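PDB 4WWM: ubiquitin from Sulfolobus solfataricus, which probably acts as a ubiquitin-like modifier that is conjugated to other proteins in the archaeal proteasome pathway, and may also take part in tRNA processing. Local coordinates for residues I53-K58 / D72-I77. Sequence-based numbering, arbitrary orientation.
Sequences ILINGK and DIIEII
Asn56 shows how a side chain can take over where a strand ends, joining the end of strand 51-55 to Asp72 and Ile73. Asn56 N still donates to Ile73 O (2.8 Å), the last main-chain bond of this pairing. CB carries CG beside the backbone N (chi1 -61°), which swings the amide across to the other strand. At the tip, Asn56 OD1 accepts from Ile73 N at 2.9 Å, the donor lying 33° off the carbonyl plane, and Asn56 ND2 donates to Asp72 OD1 (2.8 Å). That second bond leaves in the amide plane but reaches the carboxylate from above its own plane, the two groups being turned 71° apart. Asp72 OD2 is meanwhile held by Asn69 N. An alanine in place of Asp72 would probably leave both Asn56 ND2 and Asn69 N without their acceptor, and the amide held on one side by Ile73 N. Further along, Leu54 and Glu75 form an antiparallel hydrogen-bonded pair, with two backbone hydrogen bonds. On their face Leu54 CD1 meets Ile77 CD1 (3.7 Å), and a water links Gly57 N with Glu75 OE2. On the other face of the sheet, Ile53 CG2 lies alongside Ile74 CG2 (3.6 Å), facing helix 26-33 through Leu30 and Val29. A type I' turn from Ile55 to Lys58 reverses the chain, and strand 73-78 continues the sheet to strand 3-6: the mixed sheet packed on a helix of the ubiquitin-like beta-grasp fold.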
ATOM      1  N   ILE A  53      -3.687   0.492  -5.763  1.00 18.96           N
ATOM      2  CA  ILE A  53      -2.875  -0.567  -5.184  1.00 18.01           C
ATOM      3  C   ILE A  53      -2.955  -1.817  -6.044  1.00 18.96           C
ATOM      4  O   ILE A  53      -4.043  -2.307  -6.354  1.00 22.86           O
ATOM      5  CB  ILE A  53      -3.308  -0.906  -3.745  1.00 19.79           C
ATOM      6  CG1 ILE A  53      -3.247   0.349  -2.870  1.00 23.81           C
ATOM      7  CG2 ILE A  53      -2.419  -2.008  -3.169  1.00 23.29           C
ATOM      8  CD1 ILE A  53      -3.650   0.115  -1.430  1.00 27.81           C
ATOM      9  N   LEU A  54      -1.787  -2.317  -6.432  1.00 21.10           N
ATOM     10  CA  LEU A  54      -1.685  -3.586  -7.133  1.00 19.30           C
ATOM     11  C   LEU A  54      -1.137  -4.637  -6.181  1.00 24.82           C
ATOM     12  O   LEU A  54      -0.196  -4.377  -5.432  1.00 22.29           O
ATOM     13  CB  LEU A  54      -0.783  -3.466  -8.362  1.00 20.66           C
ATOM     14  CG  LEU A  54      -1.208  -2.457  -9.430  1.00 21.03           C
ATOM     15  CD1 LEU A  54      -0.224  -2.471 -10.589  1.00 23.03           C
ATOM     16  CD2 LEU A  54      -2.621  -2.736  -9.920  1.00 25.60           C
ATOM     17  N   ILE A  55      -1.751  -5.813  -6.202  1.00 18.69           N
ATOM     18  CA  ILE A  55      -1.219  -6.973  -5.509  1.00 18.78           C
ATOM     19  C   ILE A  55      -0.826  -7.989  -6.572  1.00 19.73           C
ATOM     20  O   ILE A  55      -1.685  -8.518  -7.277  1.00 22.07           O
ATOM     21  CB  ILE A  55      -2.236  -7.580  -4.529  1.00 19.36           C
ATOM     22  CG1 ILE A  55      -2.649  -6.532  -3.490  1.00 20.83           C
ATOM     23  CG2 ILE A  55      -1.645  -8.805  -3.844  1.00 20.12           C
ATOM     24  CD1 ILE A  55      -3.789  -6.957  -2.580  1.00 23.95           C
ATOM     25  N   ASN A  56       0.474  -8.237  -6.694  1.00 20.75           N
ATOM     26  CA  ASN A  56       1.006  -9.096  -7.745  1.00 22.62           C
ATOM     27  C   ASN A  56       0.502  -8.673  -9.122  1.00 22.95           C
ATOM     28  O   ASN A  56       0.160  -9.511  -9.954  1.00 24.92           O
ATOM     29  CB  ASN A  56       0.647 -10.558  -7.475  1.00 24.56           C
ATOM     30  CG  ASN A  56       1.219 -11.064  -6.162  1.00 24.75           C
ATOM     31  OD1 ASN A  56       2.309 -10.666  -5.755  1.00 24.38           O
ATOM     32  ND2 ASN A  56       0.482 -11.940  -5.492  1.00 25.63           N
ATOM     33  N   GLY A  57       0.441  -7.363  -9.341  1.00 25.34           N
ATOM     34  CA  GLY A  57       0.126  -6.813 -10.649  1.00 26.69           C
ATOM     35  C   GLY A  57      -1.353  -6.603 -10.921  1.00 23.77           C
ATOM     36  O   GLY A  57      -1.716  -6.090 -11.982  1.00 24.19           O
ATOM     37  N   LYS A  58      -2.202  -6.990  -9.970  1.00 22.00           N
ATOM     38  CA  LYS A  58      -3.654  -6.899 -10.139  1.00 28.66           C
ATOM     39  C   LYS A  58      -4.282  -5.957  -9.116  1.00 21.52           C
ATOM     40  O   LYS A  58      -3.816  -5.862  -7.982  1.00 20.16           O
ATOM     41  CB  LYS A  58      -4.291  -8.287 -10.019  1.00 31.65           C
ATOM     42  CG  LYS A  58      -3.796  -9.295 -11.045  1.00 44.38           C
ATOM     43  CD  LYS A  58      -4.393 -10.671 -10.788  1.00 53.67           C
ATOM     44  CE  LYS A  58      -3.878 -11.703 -11.777  1.00 53.01           C
ATOM     45  NZ  LYS A  58      -4.517 -13.033 -11.567  1.00 59.33           N
ATOM     46  N   ASP A  72       3.837 -11.932  -1.527  1.00 21.27           N
ATOM     47  CA  ASP A  72       3.054 -11.017  -2.355  1.00 18.89           C
ATOM     48  C   ASP A  72       3.775  -9.686  -2.534  1.00 21.11           C
ATOM     49  O   ASP A  72       4.466  -9.215  -1.631  1.00 20.58           O
ATOM     50  CB  ASP A  72       1.671 -10.769  -1.748  1.00 18.06           C
ATOM     51  CG  ASP A  72       0.717 -11.934  -1.952  1.00 20.30           C
ATOM     52  OD1 ASP A  72       0.957 -12.769  -2.852  1.00 21.02           O
ATOM     53  OD2 ASP A  72      -0.289 -12.004  -1.213  1.00 21.26           O
ATOM     54  N   ILE A  73       3.599  -9.087  -3.707  1.00 16.47           N
ATOM     55  CA  ILE A  73       4.173  -7.786  -4.011  1.00 15.78           C
ATOM     56  C   ILE A  73       3.064  -6.748  -4.110  1.00 16.80           C
ATOM     57  O   ILE A  73       2.185  -6.844  -4.969  1.00 18.59           O
ATOM     58  CB  ILE A  73       4.979  -7.814  -5.321  1.00 18.05           C
ATOM     59  CG1 ILE A  73       6.112  -8.842  -5.218  1.00 21.00           C
ATOM     60  CG2 ILE A  73       5.537  -6.425  -5.628  1.00 21.01           C
ATOM     61  CD1 ILE A  73       6.869  -9.065  -6.512  1.00 25.04           C
ATOM     62  N   ILE A  74       3.118  -5.763  -3.220  1.00 16.04           N
ATOM     63  CA  ILE A  74       2.120  -4.704  -3.160  1.00 14.12           C
ATOM     64  C   ILE A  74       2.691  -3.404  -3.720  1.00 16.44           C
ATOM     65  O   ILE A  74       3.614  -2.835  -3.148  1.00 17.75           O
ATOM     66  CB  ILE A  74       1.644  -4.469  -1.713  1.00 12.04           C
ATOM     67  CG1 ILE A  74       1.065  -5.764  -1.134  1.00 14.09           C
ATOM     68  CG2 ILE A  74       0.610  -3.351  -1.671  1.00 12.48           C
ATOM     69  CD1 ILE A  74       0.809  -5.711   0.359  1.00 17.22           C
ATOM     70  N   GLU A  75       2.134  -2.933  -4.831  1.00 15.33           N
ATOM     71  CA  GLU A  75       2.581  -1.679  -5.433  1.00 14.68           C
ATOM     72  C   GLU A  75       1.586  -0.574  -5.125  1.00 16.79           C
ATOM     73  O   GLU A  75       0.395  -0.717  -5.396  1.00 16.59           O
ATOM     74  CB  GLU A  75       2.743  -1.820  -6.948  1.00 22.16           C
ATOM     75  CG  GLU A  75       3.792  -2.826  -7.378  1.00 34.29           C
ATOM     76  CD  GLU A  75       3.851  -2.982  -8.882  1.00 44.16           C
ATOM     77  OE1 GLU A  75       4.075  -1.968  -9.574  1.00 31.21           O
ATOM     78  OE2 GLU A  75       3.664  -4.114  -9.372  1.00 54.78           O
ATOM     79  N   ILE A  76       2.076   0.523  -4.553  1.00 14.46           N
ATOM     80  CA  ILE A  76       1.236   1.678  -4.267  1.00 12.78           C
ATOM     81  C   ILE A  76       1.579   2.775  -5.270  1.00 17.28           C
ATOM     82  O   ILE A  76       2.699   3.291  -5.290  1.00 18.88           O
ATOM     83  CB  ILE A  76       1.415   2.175  -2.822  1.00 11.91           C
ATOM     84  CG1 ILE A  76       1.239   1.007  -1.846  1.00 10.17           C
ATOM     85  CG2 ILE A  76       0.402   3.272  -2.513  1.00 16.47           C
ATOM     86  CD1 ILE A  76       1.523   1.356  -0.408  1.00 13.25           C
ATOM     87  N   ILE A  77       0.600   3.111  -6.105  1.00 16.82           N
ATOM     88  CA  ILE A  77       0.815   3.957  -7.272  1.00 20.40           C
ATOM     89  C   ILE A  77      -0.076   5.196  -7.245  1.00 21.06           C
ATOM     90  O   ILE A  77      -1.303   5.078  -7.236  1.00 26.21           O
ATOM     91  CB  ILE A  77       0.529   3.181  -8.574  1.00 19.30           C
ATOM     92  CG1 ILE A  77       1.343   1.884  -8.607  1.00 18.55           C
ATOM     93  CG2 ILE A  77       0.840   4.048  -9.792  1.00 22.23           C
ATOM     94  CD1 ILE A  77       0.980   0.953  -9.746  1.00 19.59           C
TER
HETATM   95  O   HOH W   1       2.018  -5.702  -7.559  1.00 20.23           O